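Local structure of serine repeat antigen 5 (Plasmodium falciparum, 6X42) at residues A[74-79]-A[137-142]; A[219-224]-A[242-247]. The protein is a papain-family, protease-like antigen of the malaria parasite, seen as a pseudo-zymogen and probably not an ordinary active cysteine protease. All blocks are in the same frame, centred on the assembly; numbering follows the deposited sequence.

How the interactions relate
Along the chain the two interactions come in series, neither nested nor crossed. Residues 74-79 enter helix 78-83, and interaction 1 brings residues 137-142 back against them. That closes a long loop holding helix 99-109 in the helical half of the papain-like fold. Farther on, interaction 2 pairs the two arms of the beta hairpin formed by strands 219-230 and 236-243. It runs on to a His-Asn-Trp group like that of the papain active-site cleft. The centres of interactions 1 and 2 lie about 19 Å apart. The two meet at Gln43, whose carbonyl O accepts hydrogen bonds from Lys75 of interaction 1 and Arg243 of interaction 2.

Interaction 1: A[74-79]-A[137-142]; sequences TKISAL and MNLWDN
A type I beta turn from Asn138 to Asp141 carries Leu139, which packs on Thr74, Lys75 and Ile76 of the chain leading into helix 78-83. The contact is small and mainly apolar. Leu139 brings both methyl branches to it. Leu139 CD1 reaches the backbone, where it lies 3.4 Å from Lys75 O. The same methyl touches the flank of Ile76, with Leu139 CD1 3.9 Å from Ile76 CG1. Leu139 CD2 meets Thr74, 3.9 Å from Thr74 CG2. The side chain of Leu139 crosses those of Thr74 and Ile76 at a slant.

Thr74 offers its methyl rather than its hydroxyl. With chi1 at -51°, CG2 is anti to the backbone N and lies against both branches of Leu139. Met137 approaches this methyl as well. Its chain bends at chi3 (57°), and both Met137 SD and Met137 CE end 4.1 Å from Thr74 CG2.

The turn that presents Leu139 is held from within. Asp141 N donates to Asn138 O at 3.2 Å. Asn138 also forms an Asx turn, its OD1 accepting from Trp140 N at 3.0 Å. That donor sits well above the carbonyl plane of the side chain, 54° out of it. The same Asn138 side chain bonds to Gly110 O and Leu112 N, just past helix 99-109, and so ties the turn to that helix end.

On the other segment, Ser77 takes the N-cap position of helix 78-83, where its OG bonds with Tyr80 N. Lys75 NZ turns elsewhere, to a salt bridge with Glu45 and a hydrogen bond with Gln43 O. Helix 53-68 borders both segments: Arg66 touches Leu139, while Ile55 and Phe56 pack on Ala78 of helix 78-83.

Interaction 2: A[219-224]-A[242-247]; sequences HAVNIV and VRNSWG
His219, Asn244 and Trp246 form a group like the His-Asn-Trp set of papain-type active sites. The His219 ring, its CG anti to the backbone N (chi1 180°), points NE2 at Asn244. His219 NE2 donates to Asn244 OD1 at 2.9 Å. The bond is nearly straight and lies in the ring plane, although ring and amide planes stand 69° apart. OD1 also accepts Ser245 N, which sits above the carbonyl plane, so two donors hold this oxygen. Trp246 comes over one face of the His219 ring, CZ2 above its rim. The two rings are oblique, with planes at 40°, and His219 CE1 is 3.3 Å from Trp246 NE1. Asn244 ND2 lies over a face of the indole.

Beyond this group the strands pair antiparallel. Asn222 and Arg243 exchange backbone bonds, Asn222 N to Arg243 O at 3.1 Å and Arg243 N to Asn222 O at 2.8 Å. Val221 CG2 packs on Val242 CG1 at 3.5 Å. A water bridges Ala220 O and Ser245 OG, which also bonds to Gln47.

Strand 219-230 runs between strands 189-193 and 236-243. Helix 53-68 starts beside His219 with Ser53, which probably replaces the catalytic cysteine of papain-type enzymes. Its Tyr60 meets Asn222 and Arg243.

Interaction 1: A[74-79]-A[137-142]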
ATOM      1  N   THR A  74      11.404 -10.327   2.060  1.00 21.76           N
ATOM      2  CA  THR A  74      11.970  -9.863   3.324  1.00 20.77           C
ATOM      3  C   THR A  74      11.285  -8.571   3.733  1.00 19.97           C
ATOM      4  O   THR A  74      11.209  -7.630   2.945  1.00 21.28           O
ATOM      5  CB  THR A  74      13.470  -9.602   3.158  1.00 22.86           C
ATOM      6  OG1 THR A  74      14.100 -10.734   2.566  1.00 25.67           O
ATOM      7  CG2 THR A  74      14.093  -9.310   4.500  1.00 23.44           C
ATOM      8  N   LYS A  75      10.802  -8.521   4.963  1.00 19.41           N
ATOM      9  CA  LYS A  75      10.081  -7.345   5.426  1.00 18.36           C
ATOM     10  C   LYS A  75      11.016  -6.194   5.758  1.00 17.29           C
ATOM     11  O   LYS A  75      12.060  -6.378   6.392  1.00 18.55           O
ATOM     12  CB  LYS A  75       9.256  -7.676   6.665  1.00 19.55           C
ATOM     13  CG  LYS A  75       8.158  -8.667   6.405  1.00 19.62           C
ATOM     14  CD  LYS A  75       7.209  -8.192   5.333  1.00 20.48           C
ATOM     15  CE  LYS A  75       5.922  -8.989   5.317  1.00 20.99           C
ATOM     16  NZ  LYS A  75       5.222  -8.942   6.615  1.00 20.57           N
ATOM     17  N   ILE A  76      10.580  -4.980   5.388  1.00 16.83           N
ATOM     18  CA  ILE A  76      11.233  -3.731   5.781  1.00 16.51           C
ATOM     19  C   ILE A  76      10.861  -3.376   7.218  1.00 16.02           C
ATOM     20  O   ILE A  76       9.730  -3.596   7.646  1.00 16.21           O
ATOM     21  CB  ILE A  76      10.797  -2.616   4.810  1.00 16.25           C
ATOM     22  CG1 ILE A  76      11.332  -2.896   3.401  1.00 18.13           C
ATOM     23  CG2 ILE A  76      11.225  -1.235   5.303  1.00 17.89           C
ATOM     24  CD1 ILE A  76      10.672  -2.094   2.271  1.00 18.14           C
ATOM     25  N   SER A  77      11.805  -2.791   7.968  1.00 16.11           N
ATOM     26  CA  SER A  77      11.518  -2.333   9.326  1.00 16.05           C
ATOM     27  C   SER A  77      10.667  -1.069   9.280  1.00 15.26           C
ATOM     28  O   SER A  77      11.174   0.026   9.026  1.00 15.36           O
ATOM     29  CB  SER A  77      12.839  -2.060  10.042  1.00 17.09           C
ATOM     30  OG  SER A  77      12.625  -1.396  11.277  1.00 16.42           O
ATOM     31  N   ALA A  78       9.377  -1.191   9.592  1.00 14.14           N
ATOM     32  CA  ALA A  78       8.542  -0.004   9.720  1.00 14.04           C
ATOM     33  C   ALA A  78       9.047   0.894  10.842  1.00 13.32           C
ATOM     34  O   ALA A  78       8.931   2.120  10.772  1.00 14.11           O
ATOM     35  CB  ALA A  78       7.097  -0.393  10.014  1.00 14.62           C
ATOM     36  N   LEU A  79       9.565   0.291  11.916  1.00 14.19           N
ATOM     37  CA  LEU A  79       9.988   1.079  13.075  1.00 14.16           C
ATOM     38  C   LEU A  79      11.172   1.982  12.743  1.00 13.89           C
ATOM     39  O   LEU A  79      11.253   3.116  13.229  1.00 14.70           O
ATOM     40  CB  LEU A  79      10.309   0.145  14.239  1.00 14.74           C
ATOM     41  CG  LEU A  79      10.434   0.809  15.613  1.00 14.74           C
ATOM     42  CD1 LEU A  79       9.104   1.419  16.041  1.00 15.67           C
ATOM     43  CD2 LEU A  79      10.932  -0.201  16.655  1.00 15.34           C
ATOM     44  N   MET A 137      20.867  -5.975   7.277  1.00 28.69           N
ATOM     45  CA  MET A 137      20.613  -5.954   5.839  1.00 30.40           C
ATOM     46  C   MET A 137      20.125  -4.581   5.392  1.00 29.06           C
ATOM     47  O   MET A 137      19.338  -3.941   6.085  1.00 30.59           O
ATOM     48  CB  MET A 137      19.463  -6.896   5.475  1.00 37.35           C
ATOM     49  CG  MET A 137      19.526  -8.311   5.961  1.00 44.80           C
ATOM     50  SD  MET A 137      18.050  -9.212   5.390  1.00 50.76           S
ATOM     51  CE  MET A 137      18.122  -8.997   3.601  1.00 52.06           C
ATOM     52  N   ASN A 138      20.537  -4.161   4.202  1.00 27.88           N
ATOM     53  CA  ASN A 138      19.982  -2.964   3.562  1.00 27.71           C
ATOM     54  C   ASN A 138      19.088  -3.410   2.409  1.00 26.31           C
ATOM     55  O   ASN A 138      19.577  -3.789   1.341  1.00 27.99           O
ATOM     56  CB  ASN A 138      21.075  -2.029   3.047  1.00 29.56           C
ATOM     57  CG  ASN A 138      20.526  -0.684   2.601  1.00 31.64           C
ATOM     58  OD1 ASN A 138      19.310  -0.450   2.626  1.00 31.03           O
ATOM     59  ND2 ASN A 138      21.420   0.209   2.190  1.00 34.77           N
ATOM     60  N   LEU A 139      17.780  -3.331   2.611  1.00 24.01           N
ATOM     61  CA  LEU A 139      16.836  -3.737   1.576  1.00 24.31           C
ATOM     62  C   LEU A 139      16.676  -2.675   0.503  1.00 27.05           C
ATOM     63  O   LEU A 139      15.886  -2.860  -0.429  1.00 28.43           O
ATOM     64  CB  LEU A 139      15.489  -4.079   2.215  1.00 23.02           C
ATOM     65  CG  LEU A 139      15.571  -5.251   3.201  1.00 23.39           C
ATOM     66  CD1 LEU A 139      14.259  -5.396   3.952  1.00 23.04           C
ATOM     67  CD2 LEU A 139      15.926  -6.548   2.479  1.00 25.45           C
ATOM     68  N   TRP A 140      17.409  -1.574   0.622  1.00 29.28           N
ATOM     69  CA  TRP A 140      17.458  -0.515  -0.370  1.00 31.90           C
ATOM     70  C   TRP A 140      18.803  -0.478  -1.079  1.00 33.58           C
ATOM     71  O   TRP A 140      19.070   0.448  -1.843  1.00 33.83           O
ATOM     72  CB  TRP A 140      17.178   0.827   0.312  1.00 35.11           C
ATOM     73  CG  TRP A 140      16.991   1.939  -0.646  1.00 38.64           C
ATOM     74  CD1 TRP A 140      17.665   3.121  -0.667  1.00 40.34           C
ATOM     75  CD2 TRP A 140      16.058   1.986  -1.725  1.00 39.35           C
ATOM     76  NE1 TRP A 140      17.223   3.899  -1.709  1.00 41.03           N
ATOM     77  CE2 TRP A 140      16.230   3.226  -2.371  1.00 40.55           C
ATOM     78  CE3 TRP A 140      15.097   1.099  -2.216  1.00 39.67           C
ATOM     79  CZ2 TRP A 140      15.481   3.597  -3.477  1.00 41.89           C
ATOM     80  CZ3 TRP A 140      14.351   1.479  -3.323  1.00 40.99           C
ATOM     81  CH2 TRP A 140      14.542   2.711  -3.931  1.00 42.11           C
ATOM     82  N   ASP A 141      19.667  -1.453  -0.832  1.00 36.60           N
ATOM     83  CA  ASP A 141      20.926  -1.517  -1.557  1.00 42.06           C
ATOM     84  C   ASP A 141      20.653  -1.560  -3.059  1.00 43.88           C
ATOM     85  O   ASP A 141      19.787  -2.305  -3.527  1.00 43.47           O
ATOM     86  CB  ASP A 141      21.701  -2.752  -1.100  1.00 46.70           C
ATOM     87  CG  ASP A 141      23.196  -2.608  -1.278  1.00 51.74           C
ATOM     88  OD1 ASP A 141      23.845  -3.643  -1.528  1.00 53.37           O
ATOM     89  OD2 ASP A 141      23.717  -1.474  -1.180  1.00 53.83           O
ATOM     90  N   ASN A 142      21.374  -0.721  -3.805  1.00 46.13           N
ATOM     91  CA  ASN A 142      21.219  -0.546  -5.252  1.00 48.79           C
ATOM     92  C   ASN A 142      19.815  -0.122  -5.670  1.00 46.11           C
ATOM     93  O   ASN A 142      19.455  -0.253  -6.844  1.00 46.76           O
ATOM     94  CB  ASN A 142      21.670  -1.765  -6.071  1.00 52.94           C
ATOM     95  CG  ASN A 142      22.905  -2.436  -5.502  1.00 56.01           C
ATOM     96  OD1 ASN A 142      23.975  -1.831  -5.411  1.00 56.82           O
ATOM     97  ND2 ASN A 142      22.768  -3.704  -5.138  1.00 57.00           N
TER

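Interaction 2: A[219-224]-A[242-247]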
ATOM      1  N   HIS A 219      -6.055   7.001   6.108  1.00 12.06           N
ATOM      2  CA  HIS A 219      -5.487   5.704   6.442  1.00 11.98           C
ATOM      3  C   HIS A 219      -5.041   5.057   5.145  1.00 11.87           C
ATOM      4  O   HIS A 219      -5.809   4.983   4.184  1.00 11.96           O
ATOM      5  CB  HIS A 219      -6.561   4.866   7.169  1.00 12.42           C
ATOM      6  CG  HIS A 219      -6.100   3.505   7.554  1.00 12.83           C
ATOM      7  ND1 HIS A 219      -5.169   3.277   8.541  1.00 15.78           N
ATOM      8  CD2 HIS A 219      -6.473   2.291   7.093  1.00 14.02           C
ATOM      9  CE1 HIS A 219      -4.954   1.978   8.628  1.00 15.47           C
ATOM     10  NE2 HIS A 219      -5.727   1.357   7.754  1.00 13.85           N
ATOM     11  N   ALA A 220      -3.797   4.609   5.129  1.00 11.20           N
ATOM     12  CA  ALA A 220      -3.206   3.998   3.953  1.00 11.78           C
ATOM     13  C   ALA A 220      -3.305   2.477   4.018  1.00 11.33           C
ATOM     14  O   ALA A 220      -3.045   1.875   5.055  1.00 12.85           O
ATOM     15  CB  ALA A 220      -1.743   4.392   3.807  1.00 12.57           C
ATOM     16  N   VAL A 221      -3.722   1.881   2.899  1.00 11.28           N
ATOM     17  CA  VAL A 221      -3.857   0.450   2.692  1.00 10.98           C
ATOM     18  C   VAL A 221      -3.198   0.123   1.352  1.00 11.42           C
ATOM     19  O   VAL A 221      -2.582   0.985   0.738  1.00 11.40           O
ATOM     20  CB  VAL A 221      -5.331   0.006   2.741  1.00 11.52           C
ATOM     21  CG1 VAL A 221      -5.911   0.226   4.134  1.00 12.41           C
ATOM     22  CG2 VAL A 221      -6.152   0.743   1.685  1.00 12.55           C
ATOM     23  N   ASN A 222      -3.286  -1.134   0.902  1.00 11.42           N
ATOM     24  CA  ASN A 222      -2.769  -1.483  -0.420  1.00 11.29           C
ATOM     25  C   ASN A 222      -3.850  -2.202  -1.204  1.00 11.99           C
ATOM     26  O   ASN A 222      -4.498  -3.114  -0.687  1.00 13.21           O
ATOM     27  CB  ASN A 222      -1.537  -2.381  -0.331  1.00 12.15           C
ATOM     28  CG  ASN A 222      -0.386  -1.713   0.389  1.00 12.09           C
ATOM     29  OD1 ASN A 222      -0.210  -1.892   1.597  1.00 13.19           O
ATOM     30  ND2 ASN A 222       0.383  -0.901  -0.343  1.00 12.08           N
ATOM     31  N   ILE A 223      -4.002  -1.840  -2.475  1.00 11.57           N
ATOM     32  CA  ILE A 223      -4.761  -2.672  -3.402  1.00 11.51           C
ATOM     33  C   ILE A 223      -3.800  -3.696  -3.973  1.00 12.56           C
ATOM     34  O   ILE A 223      -2.722  -3.338  -4.468  1.00 13.05           O
ATOM     35  CB  ILE A 223      -5.445  -1.841  -4.494  1.00 12.05           C
ATOM     36  CG1 ILE A 223      -6.488  -0.907  -3.885  1.00 12.39           C
ATOM     37  CG2 ILE A 223      -6.080  -2.768  -5.528  1.00 12.89           C
ATOM     38  CD1 ILE A 223      -7.029   0.126  -4.866  1.00 12.92           C
ATOM     39  N   VAL A 224      -4.163  -4.972  -3.850  1.00 12.78           N
ATOM     40  CA  VAL A 224      -3.277  -6.083  -4.183  1.00 13.71           C
ATOM     41  C   VAL A 224      -3.848  -7.028  -5.218  1.00 14.07           C
ATOM     42  O   VAL A 224      -3.150  -7.964  -5.626  1.00 14.77           O
ATOM     43  CB  VAL A 224      -2.834  -6.851  -2.919  1.00 13.37           C
ATOM     44  CG1 VAL A 224      -2.209  -5.894  -1.921  1.00 14.58           C
ATOM     45  CG2 VAL A 224      -3.984  -7.634  -2.283  1.00 15.05           C
ATOM     46  N   VAL A 242      -8.001  -5.696  -0.929  1.00 12.46           N
ATOM     47  CA  VAL A 242      -7.297  -4.667  -0.168  1.00 11.70           C
ATOM     48  C   VAL A 242      -6.635  -5.302   1.049  1.00 12.18           C
ATOM     49  O   VAL A 242      -7.273  -6.033   1.815  1.00 13.35           O
ATOM     50  CB  VAL A 242      -8.256  -3.538   0.262  1.00 12.59           C
ATOM     51  CG1 VAL A 242      -7.510  -2.439   1.026  1.00 14.25           C
ATOM     52  CG2 VAL A 242      -8.970  -2.956  -0.941  1.00 13.70           C
ATOM     53  N   ARG A 243      -5.356  -4.986   1.229  1.00 11.90           N
ATOM     54  CA  ARG A 243      -4.562  -5.363   2.397  1.00 12.08           C
ATOM     55  C   ARG A 243      -4.593  -4.234   3.418  1.00 11.20           C
ATOM     56  O   ARG A 243      -4.329  -3.075   3.085  1.00 12.22           O
ATOM     57  CB  ARG A 243      -3.116  -5.609   1.970  1.00 12.67           C
ATOM     58  CG  ARG A 243      -2.150  -5.996   3.096  1.00 12.97           C
ATOM     59  CD  ARG A 243      -0.800  -6.205   2.531  1.00 14.01           C
ATOM     60  NE  ARG A 243       0.277  -6.316   3.501  1.00 13.69           N
ATOM     61  CZ  ARG A 243       0.861  -7.441   3.903  1.00 13.49           C
ATOM     62  NH1 ARG A 243       0.400  -8.629   3.575  1.00 15.55           N
ATOM     63  NH2 ARG A 243       1.948  -7.372   4.636  1.00 14.40           N
ATOM     64  N   ASN A 244      -4.879  -4.579   4.672  1.00 11.75           N
ATOM     65  CA  ASN A 244      -4.801  -3.662   5.804  1.00 11.55           C
ATOM     66  C   ASN A 244      -3.652  -4.083   6.712  1.00 11.86           C
ATOM     67  O   ASN A 244      -3.067  -5.153   6.538  1.00 13.23           O
ATOM     68  CB  ASN A 244      -6.141  -3.650   6.549  1.00 12.16           C
ATOM     69  CG  ASN A 244      -6.413  -2.367   7.312  1.00 12.69           C
ATOM     70  OD1 ASN A 244      -5.575  -1.475   7.419  1.00 12.50           O
ATOM     71  ND2 ASN A 244      -7.620  -2.286   7.858  1.00 14.58           N
ATOM     72  N   SER A 245      -3.343  -3.230   7.691  1.00 11.72           N
ATOM     73  CA  SER A 245      -2.254  -3.412   8.637  1.00 11.92           C
ATOM     74  C   SER A 245      -2.766  -3.449  10.081  1.00 11.93           C
ATOM     75  O   SER A 245      -2.149  -2.884  10.995  1.00 12.57           O
ATOM     76  CB  SER A 245      -1.161  -2.361   8.453  1.00 13.07           C
ATOM     77  OG  SER A 245      -1.680  -1.048   8.427  1.00 13.39           O
ATOM     78  N   TRP A 246      -3.898  -4.129  10.279  1.00 13.20           N
ATOM     79  CA  TRP A 246      -4.524  -4.283  11.590  1.00 13.17           C
ATOM     80  C   TRP A 246      -4.442  -5.727  12.065  1.00 13.28           C
ATOM     81  O   TRP A 246      -5.222  -6.162  12.927  1.00 14.35           O
ATOM     82  CB  TRP A 246      -5.961  -3.763  11.581  1.00 14.04           C
ATOM     83  CG  TRP A 246      -6.086  -2.269  11.380  1.00 13.56           C
ATOM     84  CD1 TRP A 246      -5.091  -1.338  11.394  1.00 15.02           C
ATOM     85  CD2 TRP A 246      -7.300  -1.549  11.133  1.00 13.60           C
ATOM     86  NE1 TRP A 246      -5.610  -0.087  11.144  1.00 16.52           N
ATOM     87  CE2 TRP A 246      -6.965  -0.189  10.995  1.00 14.91           C
ATOM     88  CE3 TRP A 246      -8.642  -1.931  11.006  1.00 15.91           C
ATOM     89  CZ2 TRP A 246      -7.921   0.789  10.716  1.00 16.19           C
ATOM     90  CZ3 TRP A 246      -9.580  -0.959  10.750  1.00 16.03           C
ATOM     91  CH2 TRP A 246      -9.217   0.384  10.602  1.00 17.01           C
ATOM     92  N   GLY A 247      -3.475  -6.468  11.534  1.00 13.80           N
ATOM     93  CA  GLY A 247      -3.240  -7.829  11.933  1.00 14.26           C
ATOM     94  C   GLY A 247      -4.087  -8.824  11.174  1.00 14.37           C
ATOM     95  O   GLY A 247      -5.034  -8.474  10.464  1.00 14.12           O
TER
HETATM   96  O   HOH W   1      -2.452  -0.681   5.770  1.00 15.78           O